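Local coordinates for lipoprotein (PDB 7ADK), which probably acts as a serine peptidase of the chymotrypsin-like PA clan, in a mycoplasma family that includes immunoglobulin-cleaving proteases, at residues D628-K642 with Y752-K766. Sequence-based numbering, arbitrary orientation.
Sequences DLDSLYIVGYPTAYK and YAPAGGASGSSVRTK
Y633 turns the edge of its ring toward one face of Y752, in a tilted edge-to-face pair with centroids 4.6 Å apart and planes at 59°. CD2 of Y633 sits over the centre of that face, and CD of P754 covers the opposite one. Y633 also runs alongside V763, pointing the same way, with both methyls near CD1. OH of Y752 donates to O of V635 at 2.8 Å, approaching from above the carbonyl plane. The V635 methyls pack against S761 and S762, CG2 on CB of S761 and CG1 beside OG of S762.

The backbones are bridged at two separate places, L632 with R764 and P638 with G757. L632 and R764 form an antiparallel hydrogen-bonded pair, N of L632 to O of R764 and N of R764 to O of L632, both 2.8 Å, which sets the part around L632 antiparallel to strand 761-765. Starting at G757 and leading toward that strand, G757-A758-S759-G760 matches the Gly-Xaa-Ser-Gly sequence that carries the nucleophile in PA-clan serine proteases, consistent with the clan's double beta-barrel fold. OG of S761 bonds back to O of A758 at 2.6 Å. O of G756 takes two bonds from T639, from N at 3.0 Å and from OG1 at 2.7 Å, the hydroxyl lying on a lone pair. At the other end, OG1 of T765, anti to its own N (chi1 -160°), donates to O of D630 at 2.6 Å, while the D630 carboxylate pairs with R274 and K693.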
loop_
_atom_site.group_PDB
_atom_site.type_symbol
_atom_site.label_atom_id
_atom_site.label_comp_id
_atom_site.label_asym_id
_atom_site.label_seq_id
_atom_site.Cartn_x
_atom_site.Cartn_y
_atom_site.Cartn_z
ATOM N N ASP B 628 25.004 0.634 22.250
ATOM C CA ASP B 628 24.531 1.969 21.898
ATOM C C ASP B 628 23.088 2.152 22.396
ATOM O O ASP B 628 22.268 1.241 22.269
ATOM C CB ASP B 628 24.585 2.210 20.383
ATOM C CG ASP B 628 25.968 2.329 19.753
ATOM O OD1 ASP B 628 26.940 2.660 20.453
ATOM O OD2 ASP B 628 26.091 2.126 18.529
ATOM N N LEU B 629 22.755 3.329 22.914
ATOM C CA LEU B 629 21.373 3.757 23.026
ATOM C C LEU B 629 20.801 4.019 21.634
ATOM O O LEU B 629 21.506 4.340 20.686
ATOM C CB LEU B 629 21.236 4.970 23.958
ATOM C CG LEU B 629 20.813 4.591 25.382
ATOM C CD1 LEU B 629 21.847 3.746 26.104
ATOM C CD2 LEU B 629 20.537 5.830 26.207
ATOM N N ASP B 630 19.505 3.784 21.564
ATOM C CA ASP B 630 18.669 3.739 20.382
ATOM C C ASP B 630 17.693 4.898 20.441
ATOM O O ASP B 630 17.237 5.263 21.516
ATOM C CB ASP B 630 17.856 2.445 20.414
ATOM C CG ASP B 630 18.678 1.188 20.178
ATOM O OD1 ASP B 630 19.371 1.137 19.148
ATOM O OD2 ASP B 630 18.555 0.202 20.939
ATOM N N SER B 631 17.287 5.440 19.310
ATOM C CA SER B 631 16.039 6.182 19.249
ATOM C C SER B 631 14.954 5.277 18.678
ATOM O O SER B 631 15.091 4.707 17.595
ATOM C CB SER B 631 16.190 7.476 18.463
ATOM O OG SER B 631 17.148 8.342 19.041
ATOM N N LEU B 632 13.847 5.147 19.391
ATOM C CA LEU B 632 12.662 4.404 18.978
ATOM C C LEU B 632 11.577 5.391 18.601
ATOM O O LEU B 632 11.205 6.233 19.409
ATOM C CB LEU B 632 12.140 3.477 20.091
ATOM C CG LEU B 632 13.007 2.298 20.536
ATOM C CD1 LEU B 632 13.595 1.593 19.340
ATOM C CD2 LEU B 632 14.109 2.671 21.511
ATOM N N TYR B 633 11.054 5.284 17.387
ATOM C CA TYR B 633 9.829 5.974 17.040
ATOM C C TYR B 633 8.921 5.175 16.089
ATOM O O TYR B 633 8.610 5.643 15.002
ATOM C CB TYR B 633 10.050 7.475 16.686
ATOM C CG TYR B 633 11.343 7.908 16.057
ATOM C CD1 TYR B 633 12.461 8.203 16.842
ATOM C CD2 TYR B 633 11.408 8.069 14.677
ATOM C CE1 TYR B 633 13.675 8.572 16.234
ATOM C CE2 TYR B 633 12.643 8.324 14.074
ATOM C CZ TYR B 633 13.797 8.526 14.842
ATOM O OH TYR B 633 15.029 8.530 14.251
ATOM N N ILE B 634 8.461 3.969 16.494
ATOM C CA ILE B 634 7.160 3.458 15.986
ATOM C C ILE B 634 6.124 4.257 16.711
ATOM O O ILE B 634 5.560 3.878 17.724
ATOM C CB ILE B 634 6.803 1.968 16.148
ATOM C CG1 ILE B 634 7.836 1.138 15.411
ATOM C CG2 ILE B 634 5.418 1.682 15.517
ATOM C CD1 ILE B 634 7.492 -0.352 15.348
ATOM N N VAL B 635 5.952 5.422 16.166
ATOM C CA VAL B 635 5.023 6.431 16.590
ATOM C C VAL B 635 4.653 7.180 15.349
ATOM O O VAL B 635 5.331 7.111 14.323
ATOM C CB VAL B 635 5.612 7.394 17.626
ATOM C CG1 VAL B 635 5.790 6.773 19.007
ATOM C CG2 VAL B 635 6.977 7.865 17.188
ATOM N N GLY B 636 3.565 7.913 15.443
ATOM C CA GLY B 636 3.058 8.625 14.300
ATOM C C GLY B 636 2.337 7.699 13.346
ATOM O O GLY B 636 2.790 6.616 12.987
ATOM N N TYR B 637 1.206 8.198 12.887
ATOM C CA TYR B 637 0.474 7.630 11.781
ATOM C C TYR B 637 0.303 8.737 10.743
ATOM O O TYR B 637 -0.576 9.587 10.892
ATOM C CB TYR B 637 -0.841 7.042 12.293
ATOM C CG TYR B 637 -0.725 5.989 13.378
ATOM C CD1 TYR B 637 -0.605 6.373 14.726
ATOM C CD2 TYR B 637 -0.897 4.634 13.059
ATOM C CE1 TYR B 637 -0.711 5.421 15.755
ATOM C CE2 TYR B 637 -1.015 3.681 14.085
ATOM C CZ TYR B 637 -0.944 4.072 15.436
ATOM O OH TYR B 637 -1.169 3.162 16.416
ATOM N N PRO B 638 1.153 8.829 9.718
ATOM C CA PRO B 638 0.898 9.732 8.615
ATOM C C PRO B 638 -0.298 9.241 7.797
ATOM O O PRO B 638 -0.591 8.049 7.763
ATOM C CB PRO B 638 2.196 9.769 7.825
ATOM C CG PRO B 638 2.831 8.414 8.097
ATOM C CD PRO B 638 2.344 8.037 9.487
ATOM N N THR B 639 -0.975 10.138 7.094
ATOM C CA THR B 639 -1.968 9.741 6.089
ATOM C C THR B 639 -1.333 8.846 5.026
ATOM O O THR B 639 -0.181 9.032 4.640
ATOM C CB THR B 639 -2.611 10.950 5.410
ATOM O OG1 THR B 639 -1.630 11.810 4.880
ATOM C CG2 THR B 639 -3.487 11.745 6.373
ATOM N N ALA B 640 -2.075 7.863 4.527
ATOM C CA ALA B 640 -1.551 6.879 3.585
ATOM C C ALA B 640 -1.289 7.420 2.156
ATOM O O ALA B 640 -0.801 6.683 1.305
ATOM C CB ALA B 640 -2.494 5.680 3.607
ATOM N N TYR B 641 -1.561 8.697 1.865
ATOM C CA TYR B 641 -1.435 9.261 0.517
ATOM C C TYR B 641 -0.008 9.196 -0.055
ATOM O O TYR B 641 0.169 8.863 -1.227
ATOM C CB TYR B 641 -1.980 10.696 0.512
ATOM C CG TYR B 641 -2.006 11.321 -0.870
ATOM C CD1 TYR B 641 -2.945 10.879 -1.820
ATOM C CD2 TYR B 641 -1.073 12.315 -1.221
ATOM C CE1 TYR B 641 -2.935 11.407 -3.124
ATOM C CE2 TYR B 641 -1.054 12.841 -2.527
ATOM C CZ TYR B 641 -1.979 12.379 -3.485
ATOM O OH TYR B 641 -1.945 12.858 -4.755
ATOM N N LYS B 642 1.024 9.439 0.768
ATOM C CA LYS B 642 2.444 9.342 0.357
ATOM C C LYS B 642 3.135 8.028 0.755
ATOM O O LYS B 642 4.355 7.905 0.680
ATOM C CB LYS B 642 3.228 10.602 0.763
ATOM C CG LYS B 642 2.562 11.873 0.208
ATOM C CD LYS B 642 3.504 13.079 0.106
ATOM C CE LYS B 642 4.455 12.953 -1.090
ATOM N NZ LYS B 642 5.315 14.153 -1.214
ATOM N N TYR B 752 13.420 9.648 9.120
ATOM C CA TYR B 752 12.065 10.021 9.555
ATOM C C TYR B 752 11.527 11.327 8.971
ATOM O O TYR B 752 11.497 12.372 9.621
ATOM C CB TYR B 752 12.031 10.025 11.079
ATOM C CG TYR B 752 10.675 9.784 11.722
ATOM C CD1 TYR B 752 9.958 8.601 11.474
ATOM C CD2 TYR B 752 10.142 10.731 12.602
ATOM C CE1 TYR B 752 8.697 8.393 12.065
ATOM C CE2 TYR B 752 8.886 10.534 13.191
ATOM C CZ TYR B 752 8.156 9.370 12.917
ATOM O OH TYR B 752 6.925 9.238 13.458
ATOM N N ALA B 753 11.018 11.248 7.745
ATOM C CA ALA B 753 10.220 12.301 7.136
ATOM C C ALA B 753 8.810 11.803 6.730
ATOM O O ALA B 753 8.478 11.754 5.547
ATOM C CB ALA B 753 11.044 12.920 6.012
ATOM N N PRO B 754 7.960 11.395 7.691
ATOM C CA PRO B 754 6.579 10.987 7.443
ATOM C C PRO B 754 5.686 12.178 7.057
ATOM O O PRO B 754 5.181 12.926 7.893
ATOM C CB PRO B 754 6.126 10.325 8.743
ATOM C CG PRO B 754 6.936 11.045 9.805
ATOM C CD PRO B 754 8.266 11.230 9.101
ATOM N N ALA B 755 5.444 12.334 5.765
ATOM C CA ALA B 755 4.609 13.392 5.213
ATOM C C ALA B 755 3.140 13.325 5.675
ATOM O O ALA B 755 2.566 12.244 5.777
ATOM C CB ALA B 755 4.708 13.325 3.691
ATOM N N GLY B 756 2.509 14.485 5.876
ATOM C CA GLY B 756 1.053 14.642 5.969
ATOM C C GLY B 756 0.393 13.941 7.155
ATOM O O GLY B 756 -0.509 13.122 6.990
ATOM N N GLY B 757 0.889 14.198 8.357
ATOM C CA GLY B 757 0.467 13.558 9.604
ATOM C C GLY B 757 1.689 13.227 10.463
ATOM O O GLY B 757 2.761 13.788 10.237
ATOM N N ALA B 758 1.553 12.338 11.452
ATOM C CA ALA B 758 2.654 11.933 12.343
ATOM C C ALA B 758 3.357 13.066 13.115
ATOM O O ALA B 758 4.399 12.841 13.725
ATOM C CB ALA B 758 3.654 11.060 11.580
ATOM N N SER B 759 2.797 14.270 13.167
ATOM C CA SER B 759 3.138 15.195 14.220
ATOM C C SER B 759 2.557 14.672 15.546
ATOM O O SER B 759 1.415 14.203 15.586
ATOM C CB SER B 759 2.647 16.578 13.823
ATOM N N GLY B 760 3.351 14.729 16.620
ATOM C CA GLY B 760 2.977 14.265 17.955
ATOM C C GLY B 760 3.575 12.909 18.338
ATOM O O GLY B 760 3.033 12.211 19.185
ATOM N N SER B 761 4.665 12.523 17.701
ATOM C CA SER B 761 5.210 11.170 17.736
ATOM C C SER B 761 6.396 11.096 18.689
ATOM O O SER B 761 7.388 11.781 18.481
ATOM C CB SER B 761 5.622 10.856 16.311
ATOM O OG SER B 761 4.510 10.935 15.478
ATOM N N SER B 762 6.298 10.333 19.770
ATOM C CA SER B 762 7.360 10.248 20.771
ATOM C C SER B 762 8.597 9.542 20.234
ATOM O O SER B 762 8.543 8.358 19.914
ATOM C CB SER B 762 6.891 9.519 22.030
ATOM O OG SER B 762 6.552 8.183 21.755
ATOM N N VAL B 763 9.730 10.228 20.245
ATOM C CA VAL B 763 11.041 9.610 20.236
ATOM C C VAL B 763 11.302 9.047 21.622
ATOM O O VAL B 763 11.151 9.758 22.614
ATOM C CB VAL B 763 12.098 10.667 19.882
ATOM C CG1 VAL B 763 13.507 10.114 19.797
ATOM C CG2 VAL B 763 11.764 11.416 18.595
ATOM N N ARG B 764 11.744 7.802 21.722
ATOM C CA ARG B 764 12.116 7.156 22.985
ATOM C C ARG B 764 13.487 6.547 22.904
ATOM O O ARG B 764 14.063 6.459 21.839
ATOM C CB ARG B 764 11.117 6.061 23.357
ATOM C CG ARG B 764 9.691 6.526 23.178
ATOM C CD ARG B 764 8.737 5.550 23.816
ATOM N NE ARG B 764 7.373 5.948 23.495
ATOM C CZ ARG B 764 6.273 5.538 24.049
ATOM N NH1 ARG B 764 6.252 4.630 24.951
ATOM N NH2 ARG B 764 5.165 6.066 23.677
ATOM N N THR B 765 13.983 6.066 24.021
ATOM C CA THR B 765 15.172 5.219 24.064
ATOM C C THR B 765 14.933 3.927 24.837
ATOM O O THR B 765 13.868 3.733 25.415
ATOM C CB THR B 765 16.397 6.014 24.495
ATOM O OG1 THR B 765 17.551 5.328 24.094
ATOM C CG2 THR B 765 16.467 6.274 25.980
ATOM N N LYS B 766 15.920 3.026 24.784
ATOM C CA LYS B 766 15.860 1.564 24.971
ATOM C C LYS B 766 14.900 1.018 26.022
ATOM O O LYS B 766 14.214 0.038 25.740
ATOM C CB LYS B 766 17.256 1.060 25.342
ATOM C CG LYS B 766 18.262 1.118 24.193
ATOM C CD LYS B 766 19.648 0.605 24.597
ATOM C CE LYS B 766 19.652 -0.821 25.168
ATOM N NZ LYS B 766 21.008 -1.285 25.525
#